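Side-chain contacts in lipase aflb (Neosartorya fumigata, PDB 6IDY), which is a fungal lipase of the alpha/beta-hydrolase fold that probably hydrolyses ester bonds of lipids: residues F179-L184 and G363-P368; D204-S209 and T239-K244; A215-S220 and W246-K251; L369-A374 and P400-L405. All blocks are in the same frame, centred on the assembly; numbering follows the deposited sequence.

Interaction 1. Residues F179-L184 and G363-P368; sequences FNFGKL and GVLYNP
Leu365 lies across the carboxamide of Asn180, its CB 3.6 Å from Asn180 CG and its CD2 3.7 Å from Asn180 OD1. The contact belongs to the alpha/beta-hydrolase fold: it joins the loop after helix 173-178 to the 3-10 segment leading into helix 368-379, beside the end of strand 253-259, whose Ile259 touches Leu365 and Phe181. Asn180 has CG tucked between its backbone N and carbonyl carbon (chi1 42°), which brings the amide up against the leucine while its own polar ends are used. ND2 donates to Thr411 OG1 in helix 405-412, and OD1 accepts a weak bond from Phe181 N at 2.9 Å. A buried amide is thereby held from both ends, which should limit its rotation.

Phe181 makes the apolar part of the contact. Leu365 CD2 meets the phenyl at its edge, in the ring plane, 3.9 Å from Phe181 CD2. The backbone of the same leucine also comes close, with Leu365 O standing obliquely to the phenyl while receiving a hydrogen bond from the indole of Trp371. The nearest ring atom to that carbonyl is Phe181 CE2, 3.5 Å from Leu365 O.

Interaction 2. Residues D204-S209 and T239-K244; sequences DVQINS and TQWALK
Gln206 lays its CG over one face of the Trp241 indole, 3.6 Å from Trp241 CZ2, in an off-centre CH-pi contact with the six-membered ring. The amide beyond it stands almost perpendicular to the ring (82°), and its OE1 comes to 3.5 Å from Trp241 CZ2 while accepting from Ala436 N. Ser209 fills the root of the indole: its OG is 3.3 Å from Trp241 CB. Beyond it, Ser209 O sits 3.5 Å from Ala242 CB. These buried residues form the close-packed part, where helix 205-223 meets helix 235-245 with local axes 8.7 Å apart and crossing at -68°. Helix 235-245 directly follows strand 227-232, the position of the nucleophile-elbow helix in alpha/beta hydrolases.

The other flanks are looser. Ile207 turns its CB away from the tryptophan helix, and it, Asp204 and Lys244 are all partly exposed. Asp204 nevertheless works for the contact as second shell. Its carboxylate caps the helix by accepting from Gln206 N, and both oxygens receive Gln206 NE2, OD1 at 3.1 Å on its syn lone pair.

No hydrogen bond crosses between the two segments. The polar side-chain atoms at the interface bond on their own side or to a third partner: Ser209 OG donates to Val205 O (2.7 Å), and Trp241 NE1 bonds to Tyr438 OH. The join itself therefore rests on van der Waals and CH-pi packing, with hydrogen bonds serving to fix the groups that pack.

Interaction 3. Residues A215-S220 and W246-K251; sequences AINYIS and WPSTRK. With SO4 (sulfate ion), chain E.
Asn217 and Thr249 meet at about a right angle, the asparagine amide reaching across the threonine methyl so that Asn217 ND2 and Thr249 CG2 are 3.7 Å apart. The same nitrogen then donates to Ser248 OG at 3.2 Å (154° at the hydrogen), with the hydroxyl tilted somewhat from the amide plane. That hydroxyl is also bonded to Asp133 OD2, and Asn217 OD1 takes a bond from Lys129 NZ, so both ends of the amide are engaged.

Ile216 comes crosswise as well, its CG2 branch lying 3.8 Å from Thr249 CB. In the alpha/beta-hydrolase fold, helix 205-223 leads into strand 227-232, and residues 246-251 close the next beta-alpha-beta crossover, between helix 235-245 and strand 253-259. Thr249 presents its methyl to Asn217 because OG1 turns back between its own N and carbonyl carbon (chi1 67°), where it bonds Trp246 O at 2.7 Å, an oxygen that Thr249 N also reaches.

Arg250 turns its CB away from helix 205-223, and its extended chain offers a guanidinium edge to a sulfate probably taken from the crystallisation liquor, with NH1 2.8 Å from sulfate O1 and NH2 3.1 Å from sulfate O4. Arg337 NE binds the same anion.

Interaction 4. Residues L369-A374 and P400-L405; sequences LAWALA and PPQLGL
Trp371 carries most of this contact, and Pro400 sets the CB-CG edge of its tilted ring on one face of the indole. Pro400 CG stands 3.5 Å from the centroid of the five-membered ring and only 8° off its normal, a CH-pi arrangement over the face. Pro400 CB reinforces it 3.6 Å from Trp371 CG. On the opposite face the indole stacks with Phe181, making the tryptophan the middle layer of a proline-indole-phenyl sandwich.

Leu403 approaches at about a right angle and toward the far end of the bicycle: its CD1 is 3.7 Å from Trp371 CZ2, on the proline's side of the ring. The type I turn from Pro400 to Leu403, closed by Leu403 N donating to Pro400 O at 3.1 Å, brings these two residues to the same indole.

In the fold, this joins helix 368-379, which packs on strand 310-314 of the alpha/beta-hydrolase sheet through Ala370 and Leu373, to the connection between helices 391-396 and 405-412. Ala377, near the end of the tryptophan's helix, and His380 just beyond it belong to the calcium site.

Gln402 completes the turn's side of the contact at a more open margin. Bent at chi2 (83°), its side chain brings the amide to within 15° of parallel with the indole plane, and OE1 lies 3.6 Å from Trp371 CE3.

How the interactions relate
The four contacts form two pairs in one alpha/beta-hydrolase chain. Interactions 1 and 4, with centres 6 Å apart, meet at Trp371 of interaction 4, and both reach into the start of helix 368-379; they come in series, and Leu365 O to Trp371 NE1 (2.8 Å) ties them directly. Interactions 2 and 3, centres 12 Å apart, both use helix 205-223, and their segments alternate along the chain. Here Arg250 NE and NH2 bond Leu243 O and Lys244 O, closing off the end of helix 235-245. Interactions 2 and 3 both fall, in sequence, between the two segments of interaction 1. The pairs stay 23 to 27 Å apart between centres, at separate places in the fold.

Interaction 1. Residues F179-L184 and G363-P368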
# COMPACT_ATOMS: atom_id res chain seq x y z
N PHE A 179 -2.64 -4.99 10.65
CA PHE A 179 -1.64 -6.04 10.82
C PHE A 179 -0.18 -5.58 10.66
O PHE A 179 0.71 -6.43 10.59
CB PHE A 179 -1.95 -7.21 9.88
CG PHE A 179 -3.26 -7.91 10.15
CD1 PHE A 179 -3.42 -8.73 11.26
CD2 PHE A 179 -4.32 -7.80 9.25
CE1 PHE A 179 -4.62 -9.40 11.50
CE2 PHE A 179 -5.52 -8.48 9.48
CZ PHE A 179 -5.66 -9.28 10.60
N ASN A 180 0.08 -4.26 10.60
CA ASN A 180 1.46 -3.81 10.46
C ASN A 180 1.66 -2.36 10.93
O ASN A 180 1.61 -2.12 12.13
CB ASN A 180 2.02 -4.04 9.03
CG ASN A 180 1.04 -3.73 7.93
OD1 ASN A 180 0.88 -2.58 7.55
ND2 ASN A 180 0.40 -4.75 7.40
N PHE A 181 1.91 -1.42 10.00
CA PHE A 181 2.26 -0.02 10.30
C PHE A 181 1.17 0.79 11.03
O PHE A 181 1.45 1.91 11.46
CB PHE A 181 2.76 0.71 9.05
CG PHE A 181 4.20 0.35 8.72
CD1 PHE A 181 5.24 0.76 9.54
CD2 PHE A 181 4.50 -0.41 7.59
CE1 PHE A 181 6.57 0.42 9.24
CE2 PHE A 181 5.82 -0.73 7.28
CZ PHE A 181 6.85 -0.31 8.10
N GLY A 182 -0.01 0.20 11.26
CA GLY A 182 -1.02 0.84 12.10
C GLY A 182 -0.48 0.92 13.53
O GLY A 182 -0.95 1.73 14.33
N LYS A 183 0.56 0.09 13.82
CA LYS A 183 1.28 -0.01 15.10
C LYS A 183 2.62 0.77 15.10
O LYS A 183 3.43 0.57 16.01
CB LYS A 183 1.56 -1.49 15.44
CG LYS A 183 0.33 -2.33 15.73
CD LYS A 183 0.73 -3.78 15.98
CE LYS A 183 -0.44 -4.69 16.26
NZ LYS A 183 -1.08 -5.16 15.01
N LEU A 184 2.84 1.67 14.11
CA LEU A 184 4.07 2.48 14.01
C LEU A 184 4.34 3.35 15.26
O LEU A 184 5.50 3.55 15.63
CB LEU A 184 4.06 3.34 12.72
CG LEU A 184 5.26 4.26 12.43
CD1 LEU A 184 6.55 3.47 12.21
CD2 LEU A 184 4.96 5.17 11.25
N GLY A 363 4.54 -8.46 2.08
CA GLY A 363 5.52 -8.86 3.08
C GLY A 363 6.48 -7.80 3.56
O GLY A 363 6.94 -7.87 4.70
N VAL A 364 6.78 -6.79 2.72
CA VAL A 364 7.67 -5.69 3.11
C VAL A 364 7.05 -4.90 4.30
O VAL A 364 7.78 -4.36 5.13
CB VAL A 364 8.14 -4.81 1.91
CG1 VAL A 364 9.21 -3.80 2.34
CG2 VAL A 364 8.67 -5.67 0.77
N LEU A 365 5.69 -4.92 4.43
CA LEU A 365 4.97 -4.27 5.54
C LEU A 365 5.35 -4.85 6.92
O LEU A 365 5.22 -4.16 7.93
CB LEU A 365 3.45 -4.33 5.33
CG LEU A 365 2.87 -3.54 4.16
CD1 LEU A 365 1.47 -4.03 3.82
CD2 LEU A 365 2.90 -2.03 4.44
N TYR A 366 5.80 -6.12 6.95
CA TYR A 366 6.21 -6.75 8.20
C TYR A 366 7.72 -7.05 8.22
O TYR A 366 8.18 -7.82 9.06
CB TYR A 366 5.35 -7.99 8.55
CG TYR A 366 5.28 -9.09 7.50
CD1 TYR A 366 6.39 -9.88 7.21
CD2 TYR A 366 4.08 -9.39 6.87
CE1 TYR A 366 6.32 -10.91 6.27
CE2 TYR A 366 3.99 -10.42 5.93
CZ TYR A 366 5.11 -11.18 5.64
OH TYR A 366 5.04 -12.18 4.70
N ASN A 367 8.49 -6.43 7.31
CA ASN A 367 9.94 -6.64 7.25
C ASN A 367 10.68 -5.83 8.35
O ASN A 367 10.41 -4.63 8.50
CB ASN A 367 10.49 -6.33 5.85
CG ASN A 367 11.96 -6.58 5.75
OD1 ASN A 367 12.78 -5.72 6.07
ND2 ASN A 367 12.34 -7.78 5.36
N PRO A 368 11.61 -6.45 9.11
CA PRO A 368 12.29 -5.71 10.20
C PRO A 368 13.15 -4.54 9.74
O PRO A 368 13.21 -3.53 10.44
CB PRO A 368 13.11 -6.78 10.91
CG PRO A 368 13.23 -7.89 9.95
CD PRO A 368 12.03 -7.87 9.09

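Interaction 2. Residues D204-S209 and T239-K244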
# COMPACT_ATOMS: atom_id res chain seq x y z
N ASP A 204 -9.33 5.48 -11.08
CA ASP A 204 -8.28 6.32 -11.64
C ASP A 204 -7.31 6.82 -10.54
O ASP A 204 -7.74 7.46 -9.58
CB ASP A 204 -8.96 7.50 -12.36
CG ASP A 204 -8.07 8.45 -13.14
OD1 ASP A 204 -6.83 8.32 -13.05
OD2 ASP A 204 -8.62 9.32 -13.83
N VAL A 205 -6.01 6.49 -10.68
CA VAL A 205 -4.93 6.89 -9.75
C VAL A 205 -4.90 8.42 -9.57
O VAL A 205 -4.65 8.90 -8.47
CB VAL A 205 -3.54 6.31 -10.15
CG1 VAL A 205 -2.45 6.74 -9.17
CG2 VAL A 205 -3.58 4.78 -10.24
N GLN A 206 -5.23 9.18 -10.64
CA GLN A 206 -5.31 10.65 -10.63
C GLN A 206 -6.36 11.15 -9.63
O GLN A 206 -6.15 12.17 -8.99
CB GLN A 206 -5.58 11.21 -12.04
CG GLN A 206 -4.54 10.79 -13.08
CD GLN A 206 -4.92 11.14 -14.49
OE1 GLN A 206 -4.32 12.01 -15.11
NE2 GLN A 206 -5.93 10.46 -15.03
N ILE A 207 -7.49 10.41 -9.51
CA ILE A 207 -8.57 10.71 -8.56
C ILE A 207 -8.12 10.27 -7.17
O ILE A 207 -8.30 11.01 -6.21
CB ILE A 207 -9.92 10.03 -8.96
CG1 ILE A 207 -10.42 10.43 -10.38
CG2 ILE A 207 -11.02 10.26 -7.89
CD1 ILE A 207 -10.63 11.93 -10.68
N ASN A 208 -7.53 9.05 -7.06
CA ASN A 208 -7.04 8.51 -5.79
C ASN A 208 -6.07 9.46 -5.10
O ASN A 208 -6.14 9.64 -3.89
CB ASN A 208 -6.38 7.13 -5.99
CG ASN A 208 -7.32 6.08 -6.55
OD1 ASN A 208 -8.54 6.21 -6.49
ND2 ASN A 208 -6.75 5.02 -7.12
N SER A 209 -5.19 10.09 -5.90
CA SER A 209 -4.17 11.05 -5.47
C SER A 209 -4.75 12.29 -4.77
O SER A 209 -4.10 12.84 -3.89
CB SER A 209 -3.32 11.49 -6.65
OG SER A 209 -2.73 10.35 -7.25
N THR A 239 0.79 9.26 -3.66
CA THR A 239 1.52 10.28 -2.91
C THR A 239 2.39 11.12 -3.83
O THR A 239 2.36 12.34 -3.73
CB THR A 239 2.29 9.67 -1.74
OG1 THR A 239 1.40 8.84 -0.99
CG2 THR A 239 2.93 10.73 -0.82
N GLN A 240 3.17 10.47 -4.71
CA GLN A 240 4.05 11.15 -5.67
C GLN A 240 3.25 12.08 -6.59
O GLN A 240 3.70 13.20 -6.84
CB GLN A 240 4.87 10.12 -6.48
CG GLN A 240 5.99 10.75 -7.32
CD GLN A 240 7.19 11.25 -6.55
OE1 GLN A 240 7.21 11.31 -5.30
NE2 GLN A 240 8.23 11.62 -7.29
N TRP A 241 2.08 11.62 -7.08
CA TRP A 241 1.19 12.43 -7.92
C TRP A 241 0.66 13.63 -7.11
O TRP A 241 0.69 14.75 -7.61
CB TRP A 241 0.04 11.58 -8.52
CG TRP A 241 -0.81 12.31 -9.52
CD1 TRP A 241 -1.86 13.15 -9.25
CD2 TRP A 241 -0.72 12.23 -10.95
NE1 TRP A 241 -2.41 13.61 -10.43
CE2 TRP A 241 -1.75 13.04 -11.49
CE3 TRP A 241 0.15 11.56 -11.84
CZ2 TRP A 241 -1.92 13.21 -12.87
CZ3 TRP A 241 -0.05 11.70 -13.21
CH2 TRP A 241 -1.08 12.51 -13.71
N ALA A 242 0.23 13.40 -5.85
CA ALA A 242 -0.26 14.46 -4.96
C ALA A 242 0.84 15.51 -4.71
O ALA A 242 0.58 16.70 -4.82
CB ALA A 242 -0.74 13.86 -3.63
N LEU A 243 2.07 15.05 -4.44
CA LEU A 243 3.21 15.94 -4.21
C LEU A 243 3.56 16.77 -5.45
O LEU A 243 3.80 17.97 -5.35
CB LEU A 243 4.44 15.15 -3.71
CG LEU A 243 4.33 14.53 -2.31
CD1 LEU A 243 5.45 13.53 -2.08
CD2 LEU A 243 4.33 15.62 -1.21
N LYS A 244 3.53 16.14 -6.63
CA LYS A 244 3.83 16.81 -7.89
C LYS A 244 2.79 17.89 -8.24
O LYS A 244 3.16 19.05 -8.45
CB LYS A 244 3.93 15.77 -9.03
CG LYS A 244 4.08 16.40 -10.43
CD LYS A 244 4.54 15.38 -11.47
CE LYS A 244 4.90 16.08 -12.76
NZ LYS A 244 4.93 15.12 -13.89

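Interaction 3. Residues A215-S220 and W246-K251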
# COMPACT_ATOMS: atom_id res chain seq x y z
N ALA A 215 -5.69 14.88 2.33
CA ALA A 215 -5.32 14.32 3.64
C ALA A 215 -4.07 15.00 4.18
O ALA A 215 -4.04 15.36 5.36
CB ALA A 215 -5.11 12.82 3.55
N ILE A 216 -3.07 15.23 3.32
CA ILE A 216 -1.84 15.93 3.72
C ILE A 216 -2.15 17.32 4.28
O ILE A 216 -1.82 17.60 5.43
CB ILE A 216 -0.78 15.95 2.59
CG1 ILE A 216 -0.20 14.53 2.32
CG2 ILE A 216 0.35 16.93 2.96
CD1 ILE A 216 0.61 14.40 0.97
N ASN A 217 -2.81 18.16 3.47
CA ASN A 217 -3.15 19.53 3.85
C ASN A 217 -4.14 19.61 5.01
O ASN A 217 -4.02 20.50 5.84
CB ASN A 217 -3.62 20.33 2.65
CG ASN A 217 -2.49 20.69 1.71
OD1 ASN A 217 -1.31 20.74 2.10
ND2 ASN A 217 -2.81 20.98 0.47
N TYR A 218 -5.06 18.63 5.10
CA TYR A 218 -6.03 18.59 6.19
C TYR A 218 -5.39 18.18 7.52
O TYR A 218 -5.66 18.83 8.54
CB TYR A 218 -7.24 17.69 5.83
CG TYR A 218 -8.22 17.53 6.98
CD1 TYR A 218 -9.23 18.46 7.20
CD2 TYR A 218 -8.11 16.46 7.87
CE1 TYR A 218 -10.11 18.34 8.28
CE2 TYR A 218 -8.98 16.33 8.94
CZ TYR A 218 -9.98 17.26 9.14
OH TYR A 218 -10.83 17.11 10.20
N ILE A 219 -4.60 17.10 7.51
CA ILE A 219 -3.96 16.62 8.74
C ILE A 219 -2.93 17.64 9.23
O ILE A 219 -2.87 17.90 10.43
CB ILE A 219 -3.42 15.17 8.59
CG1 ILE A 219 -4.58 14.15 8.35
CG2 ILE A 219 -2.52 14.74 9.76
CD1 ILE A 219 -5.61 13.91 9.52
N SER A 220 -2.21 18.29 8.30
CA SER A 220 -1.25 19.34 8.67
C SER A 220 -1.97 20.53 9.33
O SER A 220 -1.47 21.05 10.33
CB SER A 220 -0.45 19.80 7.46
OG SER A 220 0.52 20.77 7.83
N TRP A 246 0.10 19.01 -6.40
CA TRP A 246 -0.40 19.91 -5.34
C TRP A 246 0.87 20.35 -4.61
O TRP A 246 1.16 19.80 -3.54
CB TRP A 246 -1.40 19.21 -4.39
CG TRP A 246 -2.81 19.14 -4.89
CD1 TRP A 246 -3.87 19.89 -4.46
CD2 TRP A 246 -3.34 18.21 -5.85
NE1 TRP A 246 -5.02 19.51 -5.12
CE2 TRP A 246 -4.72 18.48 -5.98
CE3 TRP A 246 -2.77 17.19 -6.64
CZ2 TRP A 246 -5.54 17.76 -6.86
CZ3 TRP A 246 -3.58 16.49 -7.52
CH2 TRP A 246 -4.95 16.77 -7.62
N PRO A 247 1.69 21.27 -5.21
CA PRO A 247 2.97 21.65 -4.56
C PRO A 247 2.88 22.13 -3.12
O PRO A 247 3.87 22.03 -2.40
CB PRO A 247 3.52 22.74 -5.49
CG PRO A 247 2.88 22.50 -6.79
CD PRO A 247 1.51 21.99 -6.48
N SER A 248 1.70 22.64 -2.67
CA SER A 248 1.53 23.10 -1.29
C SER A 248 1.78 21.95 -0.29
O SER A 248 2.27 22.19 0.81
CB SER A 248 0.15 23.69 -1.08
OG SER A 248 -0.86 22.71 -1.32
N THR A 249 1.49 20.70 -0.70
CA THR A 249 1.69 19.50 0.13
C THR A 249 3.17 19.25 0.42
O THR A 249 3.49 18.76 1.51
CB THR A 249 1.04 18.26 -0.49
OG1 THR A 249 1.72 17.92 -1.70
CG2 THR A 249 -0.47 18.43 -0.72
N ARG A 250 4.06 19.58 -0.54
CA ARG A 250 5.51 19.38 -0.41
C ARG A 250 6.11 20.10 0.81
O ARG A 250 7.04 19.57 1.43
CB ARG A 250 6.27 19.83 -1.67
CG ARG A 250 5.75 19.28 -3.00
CD ARG A 250 6.56 19.89 -4.13
NE ARG A 250 5.92 19.72 -5.44
CZ ARG A 250 6.39 20.24 -6.57
NH1 ARG A 250 7.52 20.94 -6.57
NH2 ARG A 250 5.76 20.03 -7.72
N LYS A 251 5.59 21.30 1.14
CA LYS A 251 6.08 22.12 2.26
C LYS A 251 5.73 21.55 3.63
O LYS A 251 6.38 21.91 4.61
CB LYS A 251 5.53 23.57 2.17
CG LYS A 251 6.00 24.34 0.94
CD LYS A 251 5.41 25.74 0.89
CE LYS A 251 5.97 26.53 -0.28
NZ LYS A 251 5.50 27.94 -0.28
S SO4 E . 9.22 21.34 -9.66
O1 SO4 E . 9.23 22.10 -8.41
O2 SO4 E . 9.21 22.29 -10.79
O3 SO4 E . 10.42 20.52 -9.73
O4 SO4 E . 8.04 20.50 -9.72

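Interaction 4. Residues L369-A374 and P400-L405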
# COMPACT_ATOMS: atom_id res chain seq x y z
N LEU A 369 13.79 -4.66 8.56
CA LEU A 369 14.60 -3.58 7.98
C LEU A 369 13.69 -2.42 7.55
O LEU A 369 14.02 -1.27 7.82
CB LEU A 369 15.48 -4.08 6.82
CG LEU A 369 16.33 -3.03 6.08
CD1 LEU A 369 17.48 -2.49 6.95
CD2 LEU A 369 16.84 -3.58 4.75
N ALA A 370 12.51 -2.74 6.95
CA ALA A 370 11.53 -1.73 6.54
C ALA A 370 11.12 -0.86 7.75
O ALA A 370 11.12 0.36 7.64
CB ALA A 370 10.30 -2.39 5.93
N TRP A 371 10.84 -1.51 8.89
CA TRP A 371 10.47 -0.87 10.16
C TRP A 371 11.61 -0.04 10.74
O TRP A 371 11.37 1.10 11.13
CB TRP A 371 10.01 -1.92 11.17
CG TRP A 371 8.57 -2.27 10.99
CD1 TRP A 371 8.03 -2.99 9.95
CD2 TRP A 371 7.48 -1.86 11.82
NE1 TRP A 371 6.66 -3.06 10.10
CE2 TRP A 371 6.30 -2.39 11.25
CE3 TRP A 371 7.38 -1.11 13.00
CZ2 TRP A 371 5.03 -2.18 11.81
CZ3 TRP A 371 6.13 -0.91 13.57
CH2 TRP A 371 4.97 -1.43 12.97
N ALA A 372 12.83 -0.60 10.78
CA ALA A 372 14.02 0.09 11.30
C ALA A 372 14.32 1.33 10.46
O ALA A 372 14.69 2.37 11.01
CB ALA A 372 15.21 -0.86 11.32
N LEU A 373 14.10 1.26 9.13
CA LEU A 373 14.30 2.39 8.23
C LEU A 373 13.22 3.45 8.43
O LEU A 373 13.53 4.64 8.38
CB LEU A 373 14.37 1.95 6.77
CG LEU A 373 15.67 1.27 6.34
CD1 LEU A 373 15.45 0.45 5.11
CD2 LEU A 373 16.82 2.27 6.17
N ALA A 374 11.96 3.02 8.66
CA ALA A 374 10.84 3.93 8.91
C ALA A 374 11.10 4.74 10.19
O ALA A 374 10.93 5.95 10.18
CB ALA A 374 9.54 3.14 9.03
N PRO A 400 9.77 -7.15 12.79
CA PRO A 400 10.18 -6.13 13.78
C PRO A 400 9.72 -6.59 15.18
O PRO A 400 8.77 -7.38 15.26
CB PRO A 400 9.42 -4.88 13.33
CG PRO A 400 8.23 -5.40 12.61
CD PRO A 400 8.70 -6.64 11.92
N PRO A 401 10.34 -6.14 16.29
CA PRO A 401 9.87 -6.59 17.62
C PRO A 401 8.40 -6.24 17.90
O PRO A 401 7.75 -6.91 18.70
CB PRO A 401 10.79 -5.86 18.61
CG PRO A 401 11.96 -5.40 17.80
CD PRO A 401 11.49 -5.22 16.40
N GLN A 402 7.87 -5.22 17.22
CA GLN A 402 6.50 -4.72 17.37
C GLN A 402 5.43 -5.63 16.76
O GLN A 402 4.25 -5.50 17.11
CB GLN A 402 6.38 -3.29 16.80
CG GLN A 402 7.24 -2.25 17.54
CD GLN A 402 8.68 -2.23 17.07
OE1 GLN A 402 9.01 -2.55 15.93
NE2 GLN A 402 9.58 -1.84 17.96
N LEU A 403 5.82 -6.54 15.85
CA LEU A 403 4.85 -7.44 15.20
C LEU A 403 5.08 -8.90 15.57
O LEU A 403 6.18 -9.29 15.95
CB LEU A 403 4.85 -7.25 13.66
CG LEU A 403 4.54 -5.84 13.10
CD1 LEU A 403 4.60 -5.85 11.59
CD2 LEU A 403 3.16 -5.34 13.53
N GLY A 404 4.02 -9.70 15.43
CA GLY A 404 4.05 -11.13 15.71
C GLY A 404 3.51 -11.95 14.56
O GLY A 404 3.26 -11.42 13.47
N LEU A 405 3.31 -13.25 14.81
CA LEU A 405 2.78 -14.22 13.85
C LEU A 405 1.47 -13.77 13.17
O LEU A 405 1.41 -13.79 11.94
CB LEU A 405 2.63 -15.60 14.52
CG LEU A 405 1.99 -16.74 13.69
CD1 LEU A 405 2.84 -17.09 12.47
CD2 LEU A 405 1.75 -17.97 14.56